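Cel44C (Paenibacillus polymyxa, PDB 2YIH) hydrolyses the beta-1,4-glucan backbone of xyloglucan and probably of cellulose, through its family 44 glycoside hydrolase module, the part present here. Local coordinates at residues A[294-299]-A[307-312]; A[372-377]-A[450-455]; A[390-393]-A[397-400]; A[405-410]-A[478-483]. The protein carries 8 engineered substitutions. All coordinates share one frame; numbering follows the deposited sequence. Where two conformers were deposited one is given.

Contact 1. Residues A[294-299]-A[307-312]; sequences IRITNE and KARMQA. With BGC (beta-D-glucopyranose), chain B.
Ile296 and Arg309 carry the tight half of this contact, their CA atoms 5.7 Å apart. The CG1 branch of Ile296 stands between the backbone N and the carbonyl carbon (chi1 66°), which, with the chain extended beyond it, brings CD1 to the methyl of Ala312, CD1 to CB 3.6 Å, while CG2 rests on the backbone of Ala308 and Arg309. Arg309 bends at chi3 and brings NH2 onto a lone pair of Ile296 O, 2.8 Å away; the bond is nearly straight at 176°, and the oxygen lies in the guanidinium plane. The same NH2 reaches Glu299 O at 2.8 Å, weakly, at 118°. A leucine in place of Arg309 would probably leave both carbonyls without this donor and let residues 296-299 shift. Across the segments the other side is looser: Arg295 leaves its backbone away from the helix, and its extended chain carries NH1 to the glucose unit, with weak bonds to O2 (2.9 Å) and O3 (3.3 Å), while NE and NH2 are held by Pro287 O and Tyr286 O. With Glu288 it belongs to the glycan pocket. Arg309 joins helix 303-311 to Tyr361 and to Ser368 of helix 367-382; strand 294-295 pairs with strand 290-291.

Contact 2. Residues A[372-377]-A[450-455]; sequences AMTDVL and VVMNKS
Helix 367-382, which follows the seventh strand of the TIM barrel, meets strand 446-453 of the beta domain through Thr374, Asp375, Val450 and Met452. The closest carbon pair is Thr374 CG2 with Val450 CG1 at 3.4 Å, tighter than usual van der Waals contact; as Thr374 was deposited in two conformers, this tightness is doubtful evidence of strain. Two residues on from Val450, Met452 doubles back at chi2 (-144°) and chi3 (74°), laying SD 3.7 Å from Asp375 CB and placing CE 3.7 Å from Thr374 CG2, a distance that again holds for one Thr374 conformer. The Thr374 and Met452 side chains run past one another in opposite senses. This is helix-on-sheet packing between the two domains: the axes of the short segments approach to 9.2 Å, with N-to-C directions 143° apart, and Val450 and Met452, alternate residues, direct their side chains to the helix. Buried polar groups adjoin this patch. In the given one of two Lys454 conformers, Asp375 OD2 is 4.6 Å from Lys454 NZ, beyond a salt bridge, and one water spans the gap, donating to Asp375 OD2 at 2.7 Å and accepting from Lys454 NZ at 3.0 Å. The other carboxylate oxygen, Asp375 OD1, is hydrogen-bonded to His436, and Lys454 NZ also donates to Ile430 O. Thr374 OG1 turns back to Gly370 O within its own helix.

Contact 3. Residues A[390-393]-A[397-400]; sequences YWKL and VNNY. With EDO (1,2-ethanediol), chain O.
The ring of Tyr390 and the amide of Asn398 meet almost at right angles, their planes 87° apart, with the amide end lying at the ring's edge near its plane. The Tyr390 side chain also touches Val401 and Tyr405 of helix 399-409 and the loop residue Glu364. The tyrosine OH and the atom modelled as Asn398 ND2 are 2.6 Å apart, but the amide is probably turned over, leaving the identity of that atom doubtful. Lys392 passes across the same amide with its aliphatic part. A bend at chi3 (77°) keeps CE beside the amide, 3.9 Å from Asn398 CG, before NZ goes on to Gly396 O and, weakly, to a 1,2-ethanediol, probably from the crystallisation liquor, with NZ to O2 3.4 Å. With an alanine here the methylenes and ammonium are gone, which is likely to open a gap beside the amide and leave Gly396 O without this donor. The loop joins the last barrel strand, 387-390, to helix 399-409, with Asn398 at the N-cap position although its side chain makes no capping bond. The amide is thus buried between a phenol and lysine methylenes; its orientation leaves its polar pairing open, whereas the lysine's clear polar partner is Gly396 O.

Contact 4. Residues A[405-410]-A[478-483]; sequences YKLYRN and WGFDKN. With SO4 (sulfate ion), chain E.
Leu407 meets strand 478-481 with its two methyl branches divided between backbone and ring. CG stands anti to the backbone N (chi1 -167°), directing the fork to the strand: CD1 lies over the backbone, 3.9 Å from Trp478 O and 4.1 Å from Gly479 CA, while CD2 comes within 3.9 Å of Phe480 CE2. The ring of Phe480 receives CD2 obliquely, and Leu407 CB also approaches CE2, at 4.1 Å. Gly479, with no side chain, lies between Trp478 and Phe480 and takes part through its CA. Trp478 starts toward the helix, but its indole leads away and meets the ring of Tyr411, so its part here falls to the backbone oxygen. The segment axes run nearly antiparallel, 172° between their N-to-C directions, and come within 9.3 Å. Helix 399-409, which follows the eighth barrel strand, is thereby packed on the beta domain; Ile487 and Ala510 of the adjoining strands also touch both Leu407 and Phe480. At the C-terminal end of the helix, Arg409 grips a sulfate, probably from the crystallisation liquor, with two nearly straight bonds: NH1 to O2 and NH2 to O3, each 2.7 Å. Where the strand gives way to loop, Asp481 OD1 accepts from Asn483 N in an Asx turn. Between the two segments only carbon meets carbon or a backbone oxygen, so the contact rests on buried leucine and phenylalanine carbon.

How the contacts relate
All four contacts are largely buried: every touching residue of contact 2 is, while contact 1 alone includes an exposed one, Glu299. Contacts 2 and 4 both dock barrel helices on the same beta sheet, and their segments alternate along the chain; Thr374 O and Tyr408 OH, 2.7 Å apart, probably form a hydrogen bond between them. Both join mainly through carbon contacts of buried side chains, though contact 2 adds a water-bridged charged pair. Contact 3 shares helix 399-409 with contact 4, but lies at the helix's start and relies on an amide among polar and aliphatic groups. Contact 1 differs in using a strong arginine-to-carbonyl bond, and it alone reaches the glycan. It touches contact 2 where Met310 meets Lys454.

Contact 1. Residues A[294-299]-A[307-312]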
loop_
_atom_site.group_PDB
_atom_site.type_symbol
_atom_site.label_atom_id
_atom_site.label_comp_id
_atom_site.label_asym_id
_atom_site.label_seq_id
_atom_site.Cartn_x
_atom_site.Cartn_y
_atom_site.Cartn_z
ATOM N N ILE A 294 11.143 -15.988 -14.807
ATOM C CA ILE A 294 10.147 -16.068 -13.741
ATOM C C ILE A 294 9.726 -14.670 -13.298
ATOM O O ILE A 294 10.580 -13.795 -13.096
ATOM C CB ILE A 294 10.711 -16.864 -12.529
ATOM C CG1 ILE A 294 10.950 -18.336 -12.933
ATOM C CG2 ILE A 294 9.770 -16.779 -11.318
ATOM C CD1 ILE A 294 11.517 -19.165 -11.821
ATOM N N ARG A 295 8.420 -14.454 -13.135
ATOM C CA ARG A 295 7.951 -13.151 -12.625
ATOM C C ARG A 295 8.260 -13.057 -11.132
ATOM O O ARG A 295 7.950 -13.986 -10.404
ATOM C CB ARG A 295 6.432 -13.014 -12.858
ATOM C CG ARG A 295 5.879 -11.639 -12.507
ATOM C CD ARG A 295 4.348 -11.641 -12.540
ATOM N NE ARG A 295 3.813 -10.353 -12.134
ATOM C CZ ARG A 295 2.535 -10.010 -12.223
ATOM N NH1 ARG A 295 1.654 -10.848 -12.766
ATOM N NH2 ARG A 295 2.153 -8.792 -11.862
ATOM N N ILE A 296 8.852 -11.953 -10.659
ATOM C CA ILE A 296 9.326 -11.944 -9.266
ATOM C C ILE A 296 8.249 -12.174 -8.216
ATOM O O ILE A 296 8.545 -12.590 -7.081
ATOM C CB ILE A 296 10.152 -10.690 -8.923
ATOM C CG1 ILE A 296 9.294 -9.425 -8.985
ATOM C CG2 ILE A 296 11.353 -10.587 -9.875
ATOM C CD1 ILE A 296 10.039 -8.186 -8.439
ATOM N N THR A 297 7.003 -11.864 -8.557
ATOM C CA THR A 297 5.926 -12.002 -7.591
ATOM C C THR A 297 5.377 -13.432 -7.538
ATOM O O THR A 297 4.574 -13.740 -6.658
ATOM C CB THR A 297 4.760 -11.064 -7.932
ATOM O OG1 THR A 297 4.457 -11.221 -9.326
ATOM C CG2 THR A 297 5.162 -9.635 -7.685
ATOM N N ASN A 298 5.802 -14.286 -8.463
ATOM C CA ASN A 298 5.201 -15.637 -8.587
ATOM C C ASN A 298 5.853 -16.672 -7.649
ATOM O O ASN A 298 5.163 -17.478 -7.003
ATOM C CB ASN A 298 5.238 -16.131 -10.044
ATOM C CG ASN A 298 4.137 -15.515 -10.894
ATOM O OD1 ASN A 298 4.201 -15.525 -12.130
ATOM N ND2 ASN A 298 3.134 -14.973 -10.248
ATOM N N GLU A 299 7.180 -16.636 -7.563
ATOM C CA GLU A 299 7.924 -17.567 -6.729
ATOM C C GLU A 299 9.343 -17.014 -6.554
ATOM O O GLU A 299 9.749 -16.102 -7.277
ATOM C CB GLU A 299 7.967 -18.960 -7.387
ATOM C CG GLU A 299 8.503 -18.924 -8.843
ATOM C CD GLU A 299 8.507 -20.307 -9.519
ATOM O OE1 GLU A 299 9.212 -21.198 -9.010
ATOM O OE2 GLU A 299 7.860 -20.475 -10.584
ATOM N N LYS A 307 18.166 -11.684 -8.463
ATOM C CA LYS A 307 18.785 -10.429 -8.871
ATOM C C LYS A 307 17.743 -9.435 -9.404
ATOM O O LYS A 307 17.795 -8.223 -9.109
ATOM C CB LYS A 307 19.876 -10.695 -9.914
ATOM C CG LYS A 307 21.111 -11.380 -9.300
ATOM C CD LYS A 307 22.092 -11.711 -10.437
ATOM C CE LYS A 307 23.264 -12.554 -9.975
ATOM N NZ LYS A 307 24.139 -12.773 -11.169
ATOM N N ALA A 308 16.807 -9.931 -10.223
ATOM C CA ALA A 308 15.809 -9.049 -10.821
ATOM C C ALA A 308 14.895 -8.510 -9.729
ATOM O O ALA A 308 14.491 -7.350 -9.783
ATOM C CB ALA A 308 15.013 -9.770 -11.903
ATOM N N ARG A 309 14.635 -9.321 -8.698
ATOM C CA ARG A 309 13.767 -8.871 -7.593
ATOM C C ARG A 309 14.426 -7.687 -6.896
ATOM O O ARG A 309 13.765 -6.689 -6.589
ATOM C CB ARG A 309 13.538 -10.018 -6.586
ATOM C CG ARG A 309 12.728 -9.633 -5.324
ATOM C CD ARG A 309 12.315 -10.884 -4.505
ATOM N NE ARG A 309 11.499 -11.803 -5.308
ATOM C CZ ARG A 309 11.887 -12.992 -5.801
ATOM N NH1 ARG A 309 13.093 -13.518 -5.509
ATOM N NH2 ARG A 309 11.052 -13.666 -6.597
ATOM N N MET A 310 15.743 -7.750 -6.686
ATOM C CA MET A 310 16.400 -6.641 -5.973
ATOM C C MET A 310 16.585 -5.364 -6.801
ATOM O O MET A 310 16.732 -4.277 -6.217
ATOM C CB MET A 310 17.756 -7.092 -5.411
ATOM C CG MET A 310 17.573 -8.222 -4.366
ATOM S SD MET A 310 19.135 -8.739 -3.586
ATOM C CE MET A 310 19.751 -9.749 -4.921
ATOM N N GLN A 311 16.620 -5.496 -8.136
ATOM C CA GLN A 311 16.712 -4.341 -9.035
ATOM C C GLN A 311 15.343 -3.734 -9.306
ATOM O O GLN A 311 15.248 -2.540 -9.542
ATOM C CB GLN A 311 17.341 -4.727 -10.384
ATOM C CG GLN A 311 18.815 -5.179 -10.266
ATOM C CD GLN A 311 19.698 -4.146 -9.529
ATOM O OE1 GLN A 311 19.578 -2.912 -9.723
ATOM N NE2 GLN A 311 20.575 -4.643 -8.684
ATOM N N ALA A 312 14.294 -4.550 -9.244
ATOM C CA ALA A 312 12.937 -4.086 -9.591
ATOM C C ALA A 312 12.446 -2.785 -8.910
ATOM O O ALA A 312 11.674 -2.022 -9.519
ATOM C CB ALA A 312 11.912 -5.228 -9.372
HETATM C C2 BGC B . -1.636 -9.616 -14.437
HETATM C C3 BGC B . -2.248 -10.488 -13.346
HETATM C C4 BGC B . -3.742 -10.143 -13.136
HETATM C C5 BGC B . -4.398 -10.247 -14.515
HETATM C C6 BGC B . -5.900 -9.980 -14.532
HETATM C C1 BGC B . -2.432 -9.686 -15.722
HETATM O O2 BGC B . -0.290 -10.009 -14.750
HETATM O O3 BGC B . -1.544 -10.202 -12.142
HETATM O O4 BGC B . -4.343 -10.986 -12.119
HETATM O O5 BGC B . -3.795 -9.328 -15.445
HETATM O O6 BGC B . -6.389 -10.262 -15.844
#

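Contact 2. Residues A[372-377]-A[450-455]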
loop_
_atom_site.group_PDB
_atom_site.type_symbol
_atom_site.label_atom_id
_atom_site.label_comp_id
_atom_site.label_asym_id
_atom_site.label_seq_id
_atom_site.Cartn_x
_atom_site.Cartn_y
_atom_site.Cartn_z
ATOM N N ALA A 372 14.861 -6.196 -1.405
ATOM C CA ALA A 372 13.944 -5.426 -2.261
ATOM C C ALA A 372 13.074 -4.490 -1.417
ATOM O O ALA A 372 12.972 -3.300 -1.722
ATOM C CB ALA A 372 13.075 -6.357 -3.122
ATOM N N MET A 373 12.527 -4.998 -0.308
ATOM C CA MET A 373 11.632 -4.204 0.509
ATOM C C MET A 373 12.354 -3.148 1.301
ATOM O O MET A 373 11.803 -2.079 1.552
ATOM C CB MET A 373 10.822 -5.096 1.457
ATOM C CG MET A 373 9.671 -5.775 0.770
ATOM S SD MET A 373 8.417 -4.591 0.200
ATOM C CE MET A 373 7.520 -4.136 1.692
ATOM N N THR A 374 13.584 -3.413 1.720
ATOM C CA THR A 374 14.354 -2.409 2.398
ATOM C C THR A 374 14.613 -1.229 1.449
ATOM O O THR A 374 14.661 -0.076 1.869
ATOM C CB THR A 374 15.635 -3.037 2.933
ATOM O OG1 THR A 374 15.282 -4.181 3.738
ATOM C CG2 THR A 374 16.402 -2.045 3.745
ATOM N N ASP A 375 14.746 -1.533 0.160
ATOM C CA ASP A 375 14.952 -0.452 -0.808
ATOM C C ASP A 375 13.589 0.274 -1.035
ATOM O O ASP A 375 13.500 1.495 -0.991
ATOM C CB ASP A 375 15.533 -0.994 -2.130
ATOM C CG ASP A 375 16.159 0.103 -2.996
ATOM O OD1 ASP A 375 16.265 1.245 -2.527
ATOM O OD2 ASP A 375 16.501 -0.188 -4.166
ATOM N N VAL A 376 12.534 -0.507 -1.239
ATOM C CA VAL A 376 11.198 0.054 -1.544
ATOM C C VAL A 376 10.735 0.967 -0.425
ATOM O O VAL A 376 10.257 2.057 -0.697
ATOM C CB VAL A 376 10.148 -1.084 -1.807
ATOM C CG1 VAL A 376 8.668 -0.502 -1.818
ATOM C CG2 VAL A 376 10.474 -1.834 -3.148
ATOM N N LEU A 377 10.911 0.592 0.840
ATOM C CA LEU A 377 10.419 1.499 1.882
ATOM C C LEU A 377 11.159 2.843 1.858
ATOM O O LEU A 377 10.549 3.887 2.088
ATOM C CB LEU A 377 10.508 0.863 3.281
ATOM C CG LEU A 377 9.645 -0.418 3.419
ATOM C CD1 LEU A 377 9.921 -1.121 4.786
ATOM C CD2 LEU A 377 8.137 -0.006 3.328
ATOM N N VAL A 450 20.040 3.722 6.180
ATOM C CA VAL A 450 19.763 2.309 5.812
ATOM C C VAL A 450 20.520 2.044 4.521
ATOM O O VAL A 450 20.386 2.789 3.537
ATOM C CB VAL A 450 18.228 2.035 5.670
ATOM C CG1 VAL A 450 17.983 0.646 4.986
ATOM C CG2 VAL A 450 17.566 2.048 7.022
ATOM N N VAL A 451 21.424 1.069 4.563
ATOM C CA VAL A 451 22.266 0.749 3.414
ATOM C C VAL A 451 22.193 -0.754 3.099
ATOM O O VAL A 451 22.031 -1.603 4.000
ATOM C CB VAL A 451 23.733 1.221 3.642
ATOM C CG1 VAL A 451 24.384 0.516 4.853
ATOM C CG2 VAL A 451 24.567 1.048 2.356
ATOM N N MET A 452 22.255 -1.091 1.828
ATOM C CA MET A 452 22.179 -2.505 1.466
ATOM C C MET A 452 23.093 -2.865 0.320
ATOM O O MET A 452 23.328 -2.046 -0.570
ATOM C CB MET A 452 20.732 -2.905 1.156
ATOM C CG MET A 452 20.151 -2.252 -0.111
ATOM S SD MET A 452 18.396 -1.849 0.044
ATOM C CE MET A 452 18.523 -0.402 1.132
ATOM N N ASN A 453 23.587 -4.109 0.343
ATOM C CA ASN A 453 24.350 -4.684 -0.757
ATOM C C ASN A 453 23.518 -5.748 -1.473
ATOM O O ASN A 453 23.177 -6.793 -0.870
ATOM C CB ASN A 453 25.638 -5.315 -0.182
ATOM C CG ASN A 453 26.600 -5.787 -1.269
ATOM O OD1 ASN A 453 26.237 -5.914 -2.431
ATOM N ND2 ASN A 453 27.814 -6.131 -0.856
ATOM N N LYS A 454 23.181 -5.460 -2.737
ATOM C CA LYS A 454 22.357 -6.327 -3.586
ATOM C C LYS A 454 23.198 -7.368 -4.336
ATOM O O LYS A 454 22.654 -8.261 -5.007
ATOM C CB LYS A 454 21.585 -5.482 -4.610
ATOM C CG LYS A 454 20.580 -4.498 -3.987
ATOM C CD LYS A 454 19.940 -3.598 -5.033
ATOM C CE LYS A 454 20.792 -2.372 -5.303
ATOM N NZ LYS A 454 20.236 -1.579 -6.423
ATOM N N SER A 455 24.526 -7.237 -4.267
ATOM C CA SER A 455 25.388 -8.245 -4.913
ATOM C C SER A 455 25.199 -9.603 -4.262
ATOM O O SER A 455 25.145 -9.720 -3.031
ATOM C CB SER A 455 26.870 -7.885 -4.829
ATOM O OG SER A 455 27.649 -8.957 -5.406
HETATM O O HOH W 1 17.227 -1.768 -6.274
#

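Contact 3. Residues A[390-393]-A[397-400]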
loop_
_atom_site.group_PDB
_atom_site.type_symbol
_atom_site.label_atom_id
_atom_site.label_comp_id
_atom_site.label_asym_id
_atom_site.label_seq_id
_atom_site.Cartn_x
_atom_site.Cartn_y
_atom_site.Cartn_z
ATOM N N TYR A 390 1.692 -3.304 2.099
ATOM C CA TYR A 390 2.129 -4.619 1.610
ATOM C C TYR A 390 0.941 -5.605 1.558
ATOM O O TYR A 390 0.002 -5.519 2.373
ATOM C CB TYR A 390 3.182 -5.139 2.586
ATOM C CG TYR A 390 3.621 -6.533 2.327
ATOM C CD1 TYR A 390 4.395 -6.831 1.217
ATOM C CD2 TYR A 390 3.215 -7.574 3.175
ATOM C CE1 TYR A 390 4.803 -8.136 0.958
ATOM C CE2 TYR A 390 3.663 -8.892 2.963
ATOM C CZ TYR A 390 4.420 -9.153 1.816
ATOM O OH TYR A 390 4.851 -10.427 1.555
ATOM N N TRP A 391 0.964 -6.474 0.549
ATOM C CA TRP A 391 -0.015 -7.573 0.469
ATOM C C TRP A 391 0.721 -8.929 0.494
ATOM O O TRP A 391 1.634 -9.163 -0.289
ATOM C CB TRP A 391 -0.824 -7.437 -0.837
ATOM C CG TRP A 391 -1.799 -8.541 -0.967
ATOM C CD1 TRP A 391 -1.568 -9.782 -1.519
ATOM C CD2 TRP A 391 -3.152 -8.541 -0.514
ATOM N NE1 TRP A 391 -2.712 -10.558 -1.414
ATOM C CE2 TRP A 391 -3.695 -9.821 -0.796
ATOM C CE3 TRP A 391 -3.957 -7.591 0.116
ATOM C CZ2 TRP A 391 -5.031 -10.157 -0.487
ATOM C CZ3 TRP A 391 -5.292 -7.928 0.428
ATOM C CH2 TRP A 391 -5.792 -9.209 0.162
ATOM N N LYS A 392 0.286 -9.846 1.359
ATOM C CA LYS A 392 0.892 -11.180 1.398
ATOM C C LYS A 392 0.449 -12.055 0.196
ATOM O O LYS A 392 -0.685 -12.564 0.182
ATOM C CB LYS A 392 0.476 -11.895 2.684
ATOM C CG LYS A 392 0.951 -11.237 3.990
ATOM C CD LYS A 392 0.438 -12.092 5.187
ATOM C CE LYS A 392 1.284 -13.364 5.368
ATOM N NZ LYS A 392 0.797 -14.174 6.577
ATOM N N LEU A 393 1.369 -12.280 -0.744
ATOM C CA LEU A 393 1.119 -13.206 -1.851
ATOM C C LEU A 393 1.351 -14.653 -1.421
ATOM O O LEU A 393 0.881 -15.581 -2.093
ATOM C CB LEU A 393 2.009 -12.882 -3.051
ATOM C CG LEU A 393 1.747 -11.509 -3.672
ATOM C CD1 LEU A 393 2.831 -11.234 -4.733
ATOM C CD2 LEU A 393 0.339 -11.397 -4.263
ATOM N N VAL A 397 4.283 -17.325 7.523
ATOM C CA VAL A 397 5.276 -16.254 7.787
ATOM C C VAL A 397 5.832 -15.682 6.479
ATOM O O VAL A 397 5.894 -16.364 5.462
ATOM C CB VAL A 397 6.428 -16.716 8.704
ATOM C CG1 VAL A 397 5.875 -17.143 10.070
ATOM C CG2 VAL A 397 7.235 -17.819 8.056
ATOM N N ASN A 398 6.171 -14.401 6.514
ATOM C CA ASN A 398 6.893 -13.758 5.408
ATOM C C ASN A 398 8.107 -13.107 6.085
ATOM O O ASN A 398 8.186 -11.893 6.244
ATOM C CB ASN A 398 6.037 -12.667 4.748
ATOM C CG ASN A 398 4.861 -13.221 3.891
ATOM O OD1 ASN A 398 4.543 -14.462 3.856
ATOM N ND2 ASN A 398 4.168 -12.302 3.242
ATOM N N ASN A 399 9.073 -13.944 6.415
ATOM C CA ASN A 399 10.104 -13.566 7.386
ATOM C C ASN A 399 10.953 -12.406 6.911
ATOM O O ASN A 399 11.335 -11.574 7.713
ATOM C CB ASN A 399 11.016 -14.752 7.706
ATOM C CG ASN A 399 10.317 -15.799 8.547
ATOM O OD1 ASN A 399 9.612 -15.479 9.526
ATOM N ND2 ASN A 399 10.440 -17.047 8.124
ATOM N N TYR A 400 11.289 -12.386 5.620
ATOM C CA TYR A 400 12.194 -11.332 5.127
ATOM C C TYR A 400 11.468 -10.026 4.802
ATOM O O TYR A 400 12.070 -8.933 4.875
ATOM C CB TYR A 400 13.075 -11.843 3.985
ATOM C CG TYR A 400 14.338 -12.542 4.471
ATOM C CD1 TYR A 400 15.384 -11.817 5.033
ATOM C CD2 TYR A 400 14.434 -13.948 4.440
ATOM C CE1 TYR A 400 16.553 -12.439 5.470
ATOM C CE2 TYR A 400 15.597 -14.587 4.867
ATOM C CZ TYR A 400 16.617 -13.842 5.428
ATOM O OH TYR A 400 17.771 -14.470 5.865
HETATM C C1 EDO O . -1.846 -17.403 8.628
HETATM O O1 EDO O . -0.899 -18.408 8.990
HETATM C C2 EDO O . -1.155 -16.387 7.732
HETATM O O2 EDO O . -1.345 -16.779 6.369
#

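Contact 4. Residues A[405-410]-A[478-483]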
loop_
_atom_site.group_PDB
_atom_site.type_symbol
_atom_site.label_atom_id
_atom_site.label_comp_id
_atom_site.label_asym_id
_atom_site.label_seq_id
_atom_site.Cartn_x
_atom_site.Cartn_y
_atom_site.Cartn_z
ATOM N N TYR A 405 10.547 -4.332 7.290
ATOM C CA TYR A 405 9.797 -3.366 8.113
ATOM C C TYR A 405 10.495 -3.119 9.445
ATOM O O TYR A 405 10.580 -1.984 9.894
ATOM C CB TYR A 405 8.330 -3.785 8.367
ATOM C CG TYR A 405 7.455 -3.558 7.149
ATOM C CD1 TYR A 405 6.931 -2.282 6.861
ATOM C CD2 TYR A 405 7.180 -4.611 6.279
ATOM C CE1 TYR A 405 6.156 -2.064 5.700
ATOM C CE2 TYR A 405 6.391 -4.414 5.138
ATOM C CZ TYR A 405 5.893 -3.129 4.856
ATOM O OH TYR A 405 5.187 -2.888 3.703
ATOM N N LYS A 406 10.908 -4.193 10.103
ATOM C CA LYS A 406 11.533 -4.048 11.423
ATOM C C LYS A 406 12.831 -3.255 11.291
ATOM O O LYS A 406 13.156 -2.492 12.183
ATOM C CB LYS A 406 11.794 -5.421 12.064
ATOM C CG LYS A 406 10.477 -6.054 12.481
ATOM C CD LYS A 406 10.570 -7.570 12.759
ATOM C CE LYS A 406 11.423 -7.846 13.973
ATOM N NZ LYS A 406 11.786 -9.308 14.044
ATOM N N LEU A 407 13.564 -3.420 10.190
ATOM C CA LEU A 407 14.801 -2.646 10.038
ATOM C C LEU A 407 14.529 -1.129 10.051
ATOM O O LEU A 407 15.343 -0.336 10.606
ATOM C CB LEU A 407 15.606 -3.080 8.801
ATOM C CG LEU A 407 17.039 -2.528 8.757
ATOM C CD1 LEU A 407 17.905 -3.239 9.772
ATOM C CD2 LEU A 407 17.618 -2.738 7.345
ATOM N N TYR A 408 13.385 -0.729 9.479
ATOM C CA TYR A 408 12.960 0.682 9.507
ATOM C C TYR A 408 12.245 1.104 10.793
ATOM O O TYR A 408 12.309 2.289 11.168
ATOM C CB TYR A 408 12.021 0.984 8.310
ATOM C CG TYR A 408 12.778 1.277 7.030
ATOM C CD1 TYR A 408 13.324 0.251 6.270
ATOM C CD2 TYR A 408 13.049 2.589 6.651
ATOM C CE1 TYR A 408 14.048 0.506 5.137
ATOM C CE2 TYR A 408 13.764 2.864 5.468
ATOM C CZ TYR A 408 14.289 1.828 4.747
ATOM O OH TYR A 408 15.001 2.052 3.576
ATOM N N ARG A 409 11.505 0.174 11.432
ATOM C CA ARG A 409 10.501 0.590 12.404
ATOM C C ARG A 409 10.623 -0.072 13.773
ATOM O O ARG A 409 9.961 0.336 14.712
ATOM C CB ARG A 409 9.085 0.398 11.841
ATOM C CG ARG A 409 8.815 1.233 10.600
ATOM C CD ARG A 409 8.468 2.688 10.962
ATOM N NE ARG A 409 7.223 2.724 11.731
ATOM C CZ ARG A 409 6.690 3.821 12.255
ATOM N NH1 ARG A 409 7.283 5.011 12.048
ATOM N NH2 ARG A 409 5.553 3.733 12.963
ATOM N N ASN A 410 11.512 -1.065 13.905
ATOM C CA ASN A 410 11.719 -1.682 15.210
ATOM C C ASN A 410 13.053 -2.401 15.187
ATOM O O ASN A 410 13.109 -3.636 15.276
ATOM C CB ASN A 410 10.589 -2.680 15.548
ATOM C CG ASN A 410 10.796 -3.357 16.883
ATOM O OD1 ASN A 410 11.580 -2.892 17.727
ATOM N ND2 ASN A 410 10.121 -4.503 17.072
ATOM N N TRP A 478 22.659 -2.216 13.143
ATOM C CA TRP A 478 21.770 -3.408 13.248
ATOM C C TRP A 478 21.545 -3.897 11.824
ATOM O O TRP A 478 21.606 -3.115 10.884
ATOM C CB TRP A 478 20.411 -3.018 13.828
ATOM C CG TRP A 478 20.406 -2.693 15.334
ATOM C CD1 TRP A 478 20.068 -3.538 16.369
ATOM C CD2 TRP A 478 20.694 -1.426 15.924
ATOM N NE1 TRP A 478 20.155 -2.854 17.579
ATOM C CE2 TRP A 478 20.540 -1.561 17.324
ATOM C CE3 TRP A 478 21.092 -0.196 15.406
ATOM C CZ2 TRP A 478 20.738 -0.495 18.207
ATOM C CZ3 TRP A 478 21.304 0.878 16.291
ATOM C CH2 TRP A 478 21.123 0.719 17.677
ATOM N N GLY A 479 21.298 -5.180 11.625
ATOM C CA GLY A 479 21.167 -5.638 10.249
ATOM C C GLY A 479 20.559 -7.012 10.141
ATOM O O GLY A 479 20.352 -7.678 11.131
ATOM N N PHE A 480 20.258 -7.424 8.912
ATOM C CA PHE A 480 19.863 -8.810 8.645
ATOM C C PHE A 480 20.562 -9.202 7.371
ATOM O O PHE A 480 21.079 -8.348 6.653
ATOM C CB PHE A 480 18.322 -8.977 8.531
ATOM C CG PHE A 480 17.681 -8.225 7.363
ATOM C CD1 PHE A 480 17.704 -8.759 6.066
ATOM C CD2 PHE A 480 17.012 -7.004 7.570
ATOM C CE1 PHE A 480 17.083 -8.096 4.976
ATOM C CE2 PHE A 480 16.390 -6.330 6.503
ATOM C CZ PHE A 480 16.373 -6.888 5.220
ATOM N N ASP A 481 20.646 -10.490 7.109
ATOM C CA ASP A 481 21.323 -10.964 5.924
ATOM C C ASP A 481 20.772 -12.344 5.566
ATOM O O ASP A 481 19.706 -12.729 6.068
ATOM C CB ASP A 481 22.855 -10.988 6.147
ATOM C CG ASP A 481 23.303 -11.965 7.248
ATOM O OD1 ASP A 481 22.502 -12.822 7.692
ATOM O OD2 ASP A 481 24.543 -11.954 7.572
ATOM N N LYS A 482 21.465 -13.089 4.708
ATOM C CA LYS A 482 20.952 -14.391 4.259
ATOM C C LYS A 482 20.963 -15.462 5.344
ATOM O O LYS A 482 20.314 -16.506 5.205
ATOM C CB LYS A 482 21.730 -14.893 3.044
ATOM C CG LYS A 482 23.023 -15.603 3.404
ATOM C CD LYS A 482 23.768 -16.017 2.141
ATOM C CE LYS A 482 25.085 -16.700 2.498
ATOM N NZ LYS A 482 25.814 -17.076 1.244
ATOM N N ASN A 483 21.714 -15.221 6.410
ATOM C CA ASN A 483 21.872 -16.222 7.470
ATOM C C ASN A 483 20.817 -16.075 8.558
ATOM O O ASN A 483 20.527 -17.034 9.285
ATOM C CB ASN A 483 23.263 -16.095 8.111
ATOM C CG ASN A 483 24.376 -16.293 7.105
ATOM O OD1 ASN A 483 25.274 -15.443 6.973
ATOM N ND2 ASN A 483 24.262 -17.344 6.316
HETATM S S SO4 E . 5.077 7.372 13.806
HETATM O O1 SO4 E . 5.457 7.751 15.167
HETATM O O2 SO4 E . 6.284 7.359 12.991
HETATM O O3 SO4 E . 4.411 6.063 13.847
HETATM O O4 SO4 E . 4.110 8.362 13.328
#